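Long-range contacts in hydrophilic protein, virA protein (Chromobacterium violaceum, PDB 3BO6), which is a phosphothreonine lyase effector that, as in its SpvC relatives, probably inactivates host MAP kinases by eliminating the phosphate from a phosphothreonine: residues A[38-43]-A[64-69]; A[53-58]-A[103-108]; A[82-87]-A[184-189]; A[189-194]-A[210-215]. All blocks are in the same frame, centred on the assembly; numbering follows the deposited sequence. Where two conformers were deposited one is given.

Contact 1 (A[38-43]-A[64-69]); sequences PDYSGM and VFMHAH
Met66 leaves strand 65-70 with CG anti to the carbonyl carbon (chi1 -56°) and then bends at both chi2 and chi3, which curls its methyl back against the helical turn that carries Tyr40 and Met43. Tyr40 has the other choice at its first torsion, CG anti to the backbone N (chi1 -180°), and this brings the ring towards Met66 although its CB starts off in another direction. The two side chains cross at about a right angle. Met66 CE lies 3.7 Å from Tyr40 CE1 and approaches the ring obliquely, while Met66 SD sits 5.0 Å from the centroid of the Tyr40 ring, 38° off the ring normal. Those values fit a slanted Met-aromatic contact. The same methyl touches the helix a second time, with Met66 CE 4.0 Å from Met43 CB.

Met43 was modelled in two conformers; in the one described its chain, extended beyond CG, reaches across to the strand, and for this conformer only, the Met43 CE methyl packs against Ala68 CB at 3.9 Å. Ala68 lies two residues beyond Met66, hence on the same sheet face. No hydrogen bond joins the segments. The helix start is held locally instead: Asp39 is the N-cap, and Gly42 N donates to Asp39 OD1 at 2.8 Å. The buried Tyr40 OH is bonded to Thr117 O and Met119 N, while Phe97 of helix 93-104 flanks Met43. A short N-capped helix thus packs on one face of the antiparallel sheet, beside helix 93-104, in the alpha/beta fold of this phosphothreonine lyase.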
# COMPACT_ATOMS: atom_id res chain seq x y z
N PRO A 38 -13.36 -1.56 -12.26
CA PRO A 38 -12.77 -1.37 -13.59
C PRO A 38 -11.73 -2.45 -13.86
O PRO A 38 -11.21 -3.05 -12.91
CB PRO A 38 -12.06 -0.00 -13.47
CG PRO A 38 -12.66 0.65 -12.29
CD PRO A 38 -13.06 -0.44 -11.36
N ASP A 39 -11.42 -2.71 -15.13
CA ASP A 39 -10.20 -3.46 -15.40
C ASP A 39 -9.05 -2.48 -15.63
O ASP A 39 -9.23 -1.27 -15.57
CB ASP A 39 -10.37 -4.50 -16.52
CG ASP A 39 -10.60 -3.88 -17.89
OD1 ASP A 39 -10.54 -2.64 -18.03
OD2 ASP A 39 -10.85 -4.67 -18.83
N TYR A 40 -7.86 -3.02 -15.88
CA TYR A 40 -6.67 -2.18 -15.95
C TYR A 40 -6.78 -1.15 -17.08
O TYR A 40 -6.56 0.05 -16.87
CB TYR A 40 -5.42 -3.04 -16.13
CG TYR A 40 -4.15 -2.24 -16.21
CD1 TYR A 40 -3.59 -1.67 -15.08
CD2 TYR A 40 -3.50 -2.05 -17.42
CE1 TYR A 40 -2.41 -0.94 -15.15
CE2 TYR A 40 -2.33 -1.32 -17.51
CZ TYR A 40 -1.79 -0.77 -16.37
OH TYR A 40 -0.63 -0.03 -16.45
N SER A 41 -7.10 -1.64 -18.28
CA SER A 41 -7.19 -0.77 -19.44
C SER A 41 -8.30 0.28 -19.27
O SER A 41 -8.15 1.42 -19.70
CB SER A 41 -7.42 -1.59 -20.71
OG SER A 41 -7.43 -0.76 -21.85
N GLY A 42 -9.40 -0.10 -18.63
CA GLY A 42 -10.48 0.83 -18.35
C GLY A 42 -10.08 1.92 -17.38
O GLY A 42 -10.42 3.10 -17.56
N MET A 43 -9.36 1.54 -16.34
CA MET A 43 -8.91 2.56 -15.41
C MET A 43 -8.03 3.61 -16.11
O MET A 43 -8.06 4.79 -15.73
CB MET A 43 -8.21 1.96 -14.20
CG MET A 43 -7.87 3.02 -13.19
SD MET A 43 -7.59 2.37 -11.55
CE MET A 43 -7.24 3.90 -10.69
N VAL A 64 2.65 9.33 -14.90
CA VAL A 64 2.58 8.00 -15.45
C VAL A 64 1.83 7.01 -14.54
O VAL A 64 2.06 5.82 -14.61
CB VAL A 64 3.98 7.47 -15.82
CG1 VAL A 64 4.67 8.43 -16.79
CG2 VAL A 64 4.83 7.25 -14.59
N PHE A 65 0.92 7.51 -13.72
CA PHE A 65 0.14 6.63 -12.85
C PHE A 65 -1.35 6.84 -13.08
O PHE A 65 -1.78 7.85 -13.64
CB PHE A 65 0.46 6.90 -11.38
CG PHE A 65 1.92 6.68 -11.01
CD1 PHE A 65 2.40 5.42 -10.71
CD2 PHE A 65 2.80 7.76 -10.96
CE1 PHE A 65 3.73 5.21 -10.38
CE2 PHE A 65 4.13 7.57 -10.60
CZ PHE A 65 4.60 6.30 -10.32
N MET A 66 -2.12 5.85 -12.67
CA MET A 66 -3.57 5.98 -12.56
C MET A 66 -3.90 5.91 -11.07
O MET A 66 -3.34 5.09 -10.34
CB MET A 66 -4.29 4.89 -13.34
CG MET A 66 -3.89 4.86 -14.80
SD MET A 66 -2.99 3.37 -15.19
CE MET A 66 -4.27 2.21 -14.76
N HIS A 67 -4.79 6.79 -10.62
CA HIS A 67 -5.00 7.01 -9.19
C HIS A 67 -6.42 6.65 -8.77
O HIS A 67 -7.37 6.89 -9.50
CB HIS A 67 -4.79 8.49 -8.87
CG HIS A 67 -3.49 9.05 -9.37
ND1 HIS A 67 -2.38 9.17 -8.58
CD2 HIS A 67 -3.14 9.52 -10.60
CE1 HIS A 67 -1.39 9.69 -9.28
NE2 HIS A 67 -1.82 9.91 -10.51
N ALA A 68 -6.55 6.16 -7.55
CA ALA A 68 -7.84 5.89 -6.94
C ALA A 68 -7.82 6.44 -5.53
O ALA A 68 -6.87 6.18 -4.77
CB ALA A 68 -8.09 4.39 -6.91
N HIS A 69 -8.87 7.15 -5.14
CA HIS A 69 -8.99 7.58 -3.75
C HIS A 69 -10.45 7.69 -3.36
O HIS A 69 -11.27 8.15 -4.14
CB HIS A 69 -8.25 8.88 -3.46
CG HIS A 69 -8.87 10.08 -4.09
ND1 HIS A 69 -8.53 10.52 -5.35
CD2 HIS A 69 -9.81 10.94 -3.63
CE1 HIS A 69 -9.23 11.60 -5.64
NE2 HIS A 69 -10.01 11.88 -4.61

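Contact 2 (A[53-58]-A[103-108]); sequences QGFQLE and LLFSVD
Phe105, Phe55 and Gln53 supply most of the surface buried here, and Phe105 is the centre of it. It is the first residue to leave helical backbone angles at the end of helix 93-104, and its CG, anti to the carbonyl carbon (chi1 -70°), sends the ring towards strand 55-59. There the edge of Phe105 is directed at the face of Phe55: the centroids are 5.5 Å apart and the planes stand at 79°, a T-shaped pair whose closest atoms are Phe105 CD2 and Phe55 CD1 at 3.9 Å. Leu57, two residues along and on the same side of the strand, places CD2 in the plane of the Phe105 ring, 3.7 Å from Phe105 CE2. Trp114 makes a further edge-to-face pair with Phe105.

Phe55 also reaches the helix end itself, its CZ lying 3.5 Å from Leu104 O. That carbonyl has a proper donor elsewhere, Trp114 NE1. Gln53 lays its aliphatic part beside the backbone, Gln53 CB standing 3.6 Å from Phe105 O, and a water bridges two main-chain carbonyls by donating to Gln53 O at 2.6 Å and to Phe105 O at 2.9 Å. After the helix, Ser106 OG accepts from Asp108 N at 2.9 Å, an ST turn, and is bonded to Arg32 O as well.

Gln53 and Gly54 both have positive phi, with the angles of a type I' turn between strands 49-52 and 55-59. The contact therefore packs a helix C-terminus against a tight two-residue beta-hairpin at the edge of the antiparallel sheet.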
# COMPACT_ATOMS: atom_id res chain seq x y z
N GLN A 53 -17.09 2.06 -7.08
CA GLN A 53 -17.14 1.61 -5.69
C GLN A 53 -16.81 2.71 -4.68
O GLN A 53 -16.22 2.45 -3.63
CB GLN A 53 -16.21 0.41 -5.48
CG GLN A 53 -16.58 -0.80 -6.35
CD GLN A 53 -17.80 -1.53 -5.84
OE1 GLN A 53 -18.27 -1.27 -4.73
NE2 GLN A 53 -18.32 -2.46 -6.64
N GLY A 54 -17.17 3.94 -5.01
CA GLY A 54 -16.90 5.05 -4.11
C GLY A 54 -15.48 5.60 -4.17
O GLY A 54 -15.14 6.50 -3.40
N PHE A 55 -14.66 5.07 -5.07
CA PHE A 55 -13.31 5.58 -5.31
C PHE A 55 -13.35 6.51 -6.54
O PHE A 55 -13.87 6.14 -7.59
CB PHE A 55 -12.32 4.43 -5.57
CG PHE A 55 -11.90 3.68 -4.33
CD1 PHE A 55 -12.72 2.72 -3.75
CD2 PHE A 55 -10.66 3.93 -3.75
CE1 PHE A 55 -12.30 2.03 -2.60
CE2 PHE A 55 -10.25 3.25 -2.63
CZ PHE A 55 -11.06 2.31 -2.04
N GLN A 56 -12.82 7.72 -6.38
CA GLN A 56 -12.59 8.62 -7.51
C GLN A 56 -11.38 8.13 -8.28
O GLN A 56 -10.34 7.83 -7.68
CB GLN A 56 -12.33 10.03 -6.99
CG GLN A 56 -13.48 10.61 -6.16
CD GLN A 56 -13.24 12.05 -5.72
OE1 GLN A 56 -14.12 12.68 -5.13
NE2 GLN A 56 -12.07 12.57 -6.01
N LEU A 57 -11.50 8.06 -9.61
CA LEU A 57 -10.41 7.58 -10.46
C LEU A 57 -9.88 8.69 -11.35
O LEU A 57 -10.66 9.49 -11.87
CB LEU A 57 -10.89 6.43 -11.34
CG LEU A 57 -11.72 5.33 -10.68
CD1 LEU A 57 -12.15 4.30 -11.73
CD2 LEU A 57 -10.90 4.66 -9.58
N GLU A 58 -8.57 8.71 -11.56
CA GLU A 58 -7.95 9.74 -12.40
C GLU A 58 -6.82 9.15 -13.22
O GLU A 58 -6.00 8.40 -12.70
CB GLU A 58 -7.40 10.87 -11.53
CG GLU A 58 -8.42 11.50 -10.61
CD GLU A 58 -7.78 12.21 -9.44
OE1 GLU A 58 -8.41 13.12 -8.88
OE2 GLU A 58 -6.64 11.84 -9.08
N LEU A 103 -10.01 -6.53 -3.90
CA LEU A 103 -9.51 -6.01 -2.63
C LEU A 103 -9.31 -4.49 -2.67
O LEU A 103 -9.68 -3.79 -1.74
CB LEU A 103 -8.19 -6.70 -2.25
CG LEU A 103 -8.37 -8.10 -1.62
CD1 LEU A 103 -7.07 -8.92 -1.69
CD2 LEU A 103 -8.88 -7.98 -0.20
N LEU A 104 -8.72 -3.98 -3.75
CA LEU A 104 -8.37 -2.56 -3.77
C LEU A 104 -9.60 -1.65 -3.83
O LEU A 104 -9.53 -0.48 -3.43
CB LEU A 104 -7.43 -2.25 -4.93
CG LEU A 104 -6.02 -2.83 -4.81
CD1 LEU A 104 -5.24 -2.65 -6.11
CD2 LEU A 104 -5.28 -2.15 -3.65
N PHE A 105 -10.71 -2.16 -4.36
CA PHE A 105 -11.97 -1.41 -4.39
C PHE A 105 -12.95 -1.87 -3.31
O PHE A 105 -14.10 -1.46 -3.31
CB PHE A 105 -12.62 -1.50 -5.78
CG PHE A 105 -11.89 -0.74 -6.84
CD1 PHE A 105 -11.02 -1.39 -7.69
CD2 PHE A 105 -12.10 0.63 -7.00
CE1 PHE A 105 -10.32 -0.69 -8.68
CE2 PHE A 105 -11.40 1.34 -7.99
CZ PHE A 105 -10.53 0.68 -8.83
N SER A 106 -12.50 -2.72 -2.40
CA SER A 106 -13.41 -3.27 -1.40
C SER A 106 -13.95 -2.23 -0.43
O SER A 106 -13.20 -1.36 0.04
CB SER A 106 -12.68 -4.36 -0.59
OG SER A 106 -13.47 -4.82 0.51
N VAL A 107 -15.23 -2.34 -0.08
CA VAL A 107 -15.83 -1.50 0.95
C VAL A 107 -15.11 -1.68 2.30
O VAL A 107 -15.16 -0.82 3.19
CB VAL A 107 -17.33 -1.83 1.13
CG1 VAL A 107 -17.51 -3.29 1.53
CG2 VAL A 107 -17.97 -0.91 2.15
N ASP A 108 -14.43 -2.82 2.44
CA ASP A 108 -13.74 -3.16 3.68
C ASP A 108 -12.24 -2.87 3.66
O ASP A 108 -11.55 -3.10 4.64
CB ASP A 108 -13.97 -4.65 4.01
CG ASP A 108 -15.43 -5.00 4.22
OD1 ASP A 108 -16.17 -4.22 4.86
OD2 ASP A 108 -15.85 -6.06 3.71
O HOH W 1 -15.80 0.49 -2.02

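Contact 3 (A[82-87]-A[184-189]); sequences DKFHIS and ENWKYV. With SO4 (sulfate ion), chain C.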
# COMPACT_ATOMS: atom_id res chain seq x y z
N ASP A 82 3.66 6.35 5.85
CA ASP A 82 3.72 4.90 5.66
C ASP A 82 3.12 4.49 4.32
O ASP A 82 1.99 4.86 3.98
CB ASP A 82 3.04 4.20 6.83
CG ASP A 82 3.71 4.52 8.14
OD1 ASP A 82 4.93 4.34 8.22
OD2 ASP A 82 3.02 4.95 9.09
N LYS A 83 3.89 3.75 3.53
CA LYS A 83 3.39 3.30 2.24
C LYS A 83 3.91 1.92 1.90
O LYS A 83 5.00 1.49 2.33
CB LYS A 83 3.74 4.32 1.14
CG LYS A 83 5.21 4.37 0.77
CD LYS A 83 5.60 5.73 0.12
CE LYS A 83 4.88 5.97 -1.18
NZ LYS A 83 5.22 7.32 -1.73
N PHE A 84 3.13 1.21 1.10
CA PHE A 84 3.54 -0.06 0.55
C PHE A 84 3.67 0.01 -0.95
O PHE A 84 2.94 0.75 -1.60
CB PHE A 84 2.51 -1.16 0.85
CG PHE A 84 2.28 -1.43 2.30
CD1 PHE A 84 1.09 -1.06 2.91
CD2 PHE A 84 3.23 -2.10 3.05
CE1 PHE A 84 0.85 -1.33 4.26
CE2 PHE A 84 3.01 -2.39 4.40
CZ PHE A 84 1.81 -1.99 5.00
N HIS A 85 4.55 -0.81 -1.49
CA HIS A 85 4.57 -1.06 -2.92
C HIS A 85 4.23 -2.52 -3.13
O HIS A 85 4.43 -3.36 -2.22
CB HIS A 85 5.95 -0.76 -3.48
CG HIS A 85 6.35 0.67 -3.36
ND1 HIS A 85 7.37 1.08 -2.53
CD2 HIS A 85 5.88 1.78 -3.96
CE1 HIS A 85 7.51 2.39 -2.63
NE2 HIS A 85 6.62 2.84 -3.49
N ILE A 86 3.73 -2.83 -4.32
CA ILE A 86 3.50 -4.21 -4.75
C ILE A 86 4.28 -4.42 -6.04
O ILE A 86 4.14 -3.64 -6.99
CB ILE A 86 2.01 -4.50 -5.00
CG1 ILE A 86 1.16 -4.04 -3.82
CG2 ILE A 86 1.81 -6.01 -5.26
CD1 ILE A 86 -0.35 -4.24 -4.02
N SER A 87 5.11 -5.46 -6.08
CA SER A 87 5.96 -5.73 -7.24
C SER A 87 5.57 -7.04 -7.92
O SER A 87 5.64 -8.12 -7.30
CB SER A 87 7.43 -5.81 -6.83
OG SER A 87 7.85 -4.60 -6.25
N GLU A 184 10.90 -12.00 4.83
CA GLU A 184 10.96 -13.17 3.95
C GLU A 184 9.58 -13.65 3.47
O GLU A 184 9.45 -14.14 2.35
CB GLU A 184 11.69 -14.33 4.65
CG GLU A 184 13.06 -13.96 5.17
CD GLU A 184 13.48 -14.83 6.34
OE1 GLU A 184 13.06 -16.00 6.40
OE2 GLU A 184 14.24 -14.33 7.21
N ASN A 185 8.56 -13.46 4.30
CA ASN A 185 7.23 -13.97 3.98
C ASN A 185 6.37 -13.07 3.08
O ASN A 185 5.26 -13.44 2.71
CB ASN A 185 6.46 -14.31 5.25
CG ASN A 185 6.48 -13.19 6.26
OD1 ASN A 185 7.53 -12.87 6.82
ND2 ASN A 185 5.32 -12.60 6.50
N TRP A 186 6.88 -11.89 2.72
CA TRP A 186 6.19 -11.08 1.69
C TRP A 186 6.92 -11.28 0.37
O TRP A 186 8.08 -10.90 0.23
CB TRP A 186 6.14 -9.58 2.01
CG TRP A 186 5.45 -9.18 3.26
CD1 TRP A 186 4.72 -9.98 4.09
CD2 TRP A 186 5.43 -7.87 3.82
NE1 TRP A 186 4.25 -9.23 5.15
CE2 TRP A 186 4.68 -7.94 5.02
CE3 TRP A 186 5.99 -6.65 3.44
CZ2 TRP A 186 4.46 -6.82 5.83
CZ3 TRP A 186 5.78 -5.54 4.25
CH2 TRP A 186 5.03 -5.63 5.43
N LYS A 187 6.24 -11.88 -0.60
CA LYS A 187 6.84 -12.16 -1.90
C LYS A 187 6.61 -11.02 -2.89
O LYS A 187 7.31 -10.95 -3.89
CB LYS A 187 6.25 -13.45 -2.50
CG LYS A 187 6.40 -14.69 -1.62
CD LYS A 187 7.84 -14.86 -1.12
CE LYS A 187 8.01 -16.19 -0.38
NZ LYS A 187 9.40 -16.36 0.10
N TYR A 188 5.63 -10.17 -2.62
CA TYR A 188 5.26 -9.09 -3.56
C TYR A 188 5.28 -7.70 -2.93
O TYR A 188 5.59 -6.71 -3.59
CB TYR A 188 3.84 -9.33 -4.11
CG TYR A 188 3.61 -10.68 -4.73
CD1 TYR A 188 3.77 -10.87 -6.11
CD2 TYR A 188 3.17 -11.75 -3.95
CE1 TYR A 188 3.53 -12.12 -6.69
CE2 TYR A 188 2.94 -13.00 -4.53
CZ TYR A 188 3.12 -13.17 -5.88
OH TYR A 188 2.87 -14.40 -6.45
N VAL A 189 4.93 -7.62 -1.65
CA VAL A 189 4.78 -6.35 -0.96
C VAL A 189 6.09 -5.91 -0.31
O VAL A 189 6.88 -6.73 0.19
CB VAL A 189 3.67 -6.45 0.10
CG1 VAL A 189 3.59 -5.17 0.92
CG2 VAL A 189 2.32 -6.75 -0.57
S SO4 C . 7.89 6.12 -3.74
O1 SO4 C . 8.77 5.12 -3.10
O2 SO4 C . 7.80 7.31 -2.90
O3 SO4 C . 8.44 6.48 -5.03
O4 SO4 C . 6.54 5.56 -3.89
O HOH W 2 7.18 -4.32 -3.75
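The side chains of Phe84 and Trp186 cross at about a right angle, and each ring is approached obliquely by the other, with Phe84 CE2 4.0 Å from Trp186 CH2. On the same Phe84 ring, CD2 lies 3.8 Å from Val189 CG1, the methyl placed anti to the backbone N (chi1 175°). Tyr188 has Ser87 O at its ring edge, near the plane. The His85 imidazole meets a sulfate ion in its own plane: His85 NE2 donates to sulfate O4 at 2.8 Å and 166°, while Lys83 NZ reaches sulfate O2 at 2.8 Å. Asp180 OD2 is hydrogen-bonded to His85 ND1, the other ring nitrogen. Arg127, Arg192 and Arg199 complete the anion site; the sulfate, probably from the crystallisation liquor, may mimic the substrate phosphate.

Backbone pairing sets the register. Ile86 and Val189 form an antiparallel non-hydrogen-bonded pair, CA to CA 4.5 Å, and next to it Ser87 N donates to Tyr188 O at 2.8 Å. A water bonded to Ser87 OG also donates to Tyr188 O, so that carbonyl is gripped twice.

Strand 82-86 runs between strands 134-137 and 189-193, with helix 149-168 against Phe84 and Ile86 and Met218 of helix 213-219 touching Phe84 and Trp186.

Contact 4 (A[189-194]-A[210-215]); sequences VSYRNE and REEPFY. With SO4 (sulfate ion), chain C.
Tyr191 leaves strand 189-193 toward the helix that starts at Pro213, its CG anti to the backbone N (chi1 167°), and the two neighbouring helix aromatics come to it with the same first torsion. Phe214 CD2 comes obliquely to Tyr191 CE1, at 3.4 Å; across the ring Tyr215 CD1 comes, also obliquely, to Tyr191 CD2 at 3.6 Å. Each pair has planes at 28°, yet the rings are slid so far apart (centroids of Tyr191 and Phe214 5.7 Å, of Tyr191 and Tyr215 5.5 Å) that they barely overlap. Tyr215 CA lies over one face of Tyr191.

This aromatic cluster packs a helix N-terminus on an outermost strand of the antiparallel sheet. Glu212, the N-cap residue, bends at chi2 and brings its carboxylate flat over the Asn193 amide, the two planes only 2° apart and Glu212 CD 3.9 Å from Asn193 CB. Its carboxylate is salt-bridged to Arg196. Tyr191 OH and Asn193 ND2 are both hydrogen-bonded to Asp82 OD1.

Arg192 projects away from the helix: its extended chain presents one guanidinium edge to the sulfate, Arg192 NE bonding sulfate O1 at 2.9 Å and Arg192 NH2 sulfate O2 at 2.8 Å.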
# COMPACT_ATOMS: atom_id res chain seq x y z
N VAL A 189 4.93 -7.62 -1.65
CA VAL A 189 4.78 -6.35 -0.96
C VAL A 189 6.09 -5.91 -0.31
O VAL A 189 6.88 -6.73 0.19
CB VAL A 189 3.67 -6.45 0.10
CG1 VAL A 189 3.59 -5.17 0.92
CG2 VAL A 189 2.32 -6.75 -0.57
N SER A 190 6.33 -4.60 -0.34
CA SER A 190 7.44 -4.00 0.40
C SER A 190 7.03 -2.66 0.98
O SER A 190 5.96 -2.13 0.63
CB SER A 190 8.71 -3.89 -0.45
OG SER A 190 8.48 -3.08 -1.60
N TYR A 191 7.85 -2.11 1.86
CA TYR A 191 7.49 -0.93 2.65
C TYR A 191 8.58 0.14 2.70
O TYR A 191 9.77 -0.18 2.71
CB TYR A 191 7.26 -1.39 4.09
CG TYR A 191 7.18 -0.26 5.11
CD1 TYR A 191 6.00 0.45 5.30
CD2 TYR A 191 8.30 0.09 5.88
CE1 TYR A 191 5.92 1.47 6.25
CE2 TYR A 191 8.22 1.12 6.81
CZ TYR A 191 7.04 1.78 7.00
OH TYR A 191 6.97 2.80 7.95
N ARG A 192 8.16 1.39 2.75
CA ARG A 192 9.04 2.44 3.26
C ARG A 192 8.23 3.54 3.92
O ARG A 192 7.00 3.61 3.75
CB ARG A 192 10.00 3.02 2.21
CG ARG A 192 9.37 3.99 1.24
CD ARG A 192 10.38 4.50 0.18
NE ARG A 192 9.89 5.69 -0.53
CZ ARG A 192 10.10 6.93 -0.11
NH1 ARG A 192 10.82 7.15 1.01
NH2 ARG A 192 9.61 7.96 -0.80
N ASN A 193 8.90 4.37 4.71
CA ASN A 193 8.28 5.56 5.26
C ASN A 193 8.83 6.84 4.63
O ASN A 193 10.03 7.08 4.66
CB ASN A 193 8.45 5.61 6.78
CG ASN A 193 7.77 6.83 7.37
OD1 ASN A 193 8.30 7.94 7.26
ND2 ASN A 193 6.59 6.65 7.94
N GLU A 194 7.94 7.66 4.08
CA GLU A 194 8.35 8.86 3.33
C GLU A 194 9.08 9.89 4.15
O GLU A 194 9.89 10.64 3.61
CB GLU A 194 7.12 9.57 2.76
CG GLU A 194 6.44 8.86 1.66
CD GLU A 194 5.50 9.77 0.89
OE1 GLU A 194 4.74 9.24 0.07
OE2 GLU A 194 5.52 11.00 1.11
N ARG A 210 13.65 -1.07 8.85
CA ARG A 210 13.25 -2.28 9.61
C ARG A 210 12.92 -1.95 11.06
O ARG A 210 12.19 -2.68 11.73
CB ARG A 210 14.36 -3.34 9.57
CG ARG A 210 14.54 -4.06 8.23
CD ARG A 210 15.53 -5.22 8.38
NE ARG A 210 16.90 -4.73 8.50
CZ ARG A 210 17.76 -4.69 7.49
NH1 ARG A 210 18.99 -4.23 7.67
NH2 ARG A 210 17.39 -5.13 6.29
N GLU A 211 13.46 -0.83 11.55
CA GLU A 211 13.17 -0.36 12.90
C GLU A 211 11.94 0.55 13.02
O GLU A 211 11.56 0.91 14.13
CB GLU A 211 14.41 0.30 13.53
CG GLU A 211 15.57 -0.69 13.67
CD GLU A 211 16.80 -0.12 14.33
OE1 GLU A 211 16.78 1.05 14.76
OE2 GLU A 211 17.79 -0.86 14.41
N GLU A 212 11.32 0.93 11.90
CA GLU A 212 10.10 1.72 11.98
C GLU A 212 9.03 0.98 12.76
O GLU A 212 8.69 -0.15 12.42
CB GLU A 212 9.56 1.99 10.57
CG GLU A 212 10.32 3.06 9.79
CD GLU A 212 9.98 4.48 10.24
OE1 GLU A 212 8.89 4.71 10.81
OE2 GLU A 212 10.80 5.40 9.99
N PRO A 213 8.47 1.61 13.79
CA PRO A 213 7.44 0.92 14.57
C PRO A 213 6.29 0.41 13.69
O PRO A 213 5.86 -0.73 13.86
CB PRO A 213 6.99 2.01 15.56
CG PRO A 213 8.27 2.78 15.82
CD PRO A 213 8.94 2.85 14.45
N PHE A 214 5.84 1.20 12.72
CA PHE A 214 4.76 0.73 11.86
C PHE A 214 5.15 -0.54 11.12
O PHE A 214 4.35 -1.49 11.04
CB PHE A 214 4.31 1.83 10.87
CG PHE A 214 3.25 1.36 9.88
CD1 PHE A 214 1.91 1.44 10.21
CD2 PHE A 214 3.60 0.80 8.67
CE1 PHE A 214 0.93 1.00 9.33
CE2 PHE A 214 2.64 0.35 7.78
CZ PHE A 214 1.30 0.45 8.13
N TYR A 215 6.35 -0.57 10.58
CA TYR A 215 6.83 -1.75 9.86
C TYR A 215 6.89 -2.96 10.79
O TYR A 215 6.46 -4.06 10.42
CB TYR A 215 8.21 -1.50 9.26
CG TYR A 215 8.78 -2.72 8.58
CD1 TYR A 215 8.28 -3.14 7.36
CD2 TYR A 215 9.80 -3.48 9.16
CE1 TYR A 215 8.79 -4.25 6.71
CE2 TYR A 215 10.30 -4.61 8.52
CZ TYR A 215 9.80 -4.98 7.28
OH TYR A 215 10.28 -6.09 6.63
S SO4 C . 7.89 6.12 -3.74
O1 SO4 C . 8.77 5.12 -3.10
O2 SO4 C . 7.80 7.31 -2.90
O3 SO4 C . 8.44 6.48 -5.03
O4 SO4 C . 6.54 5.56 -3.89

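Overall arrangement
All four contacts build on one antiparallel sheet, two in each half. Contacts 1 and 2 have centres 11 Å apart and touch through neighbouring strands 65-70 and 55-59, where His69 O and Gln56 N are 2.8 Å apart, a probable hydrogen bond. Contacts 3 and 4, centres 10 Å apart, share Val189 and are tied by the salt bridge of Lys83 NZ to Glu194 OE1, 2.7 Å. Both also supply hydrogen-bond donors to the sulfate, whose site may mark the phosphate pocket of the lyase: Lys83 and His85 from contact 3, Arg192 from contact 4. Contacts 1 and 4 lie about 25 Å apart between centres, on opposite sides of the chain's centre.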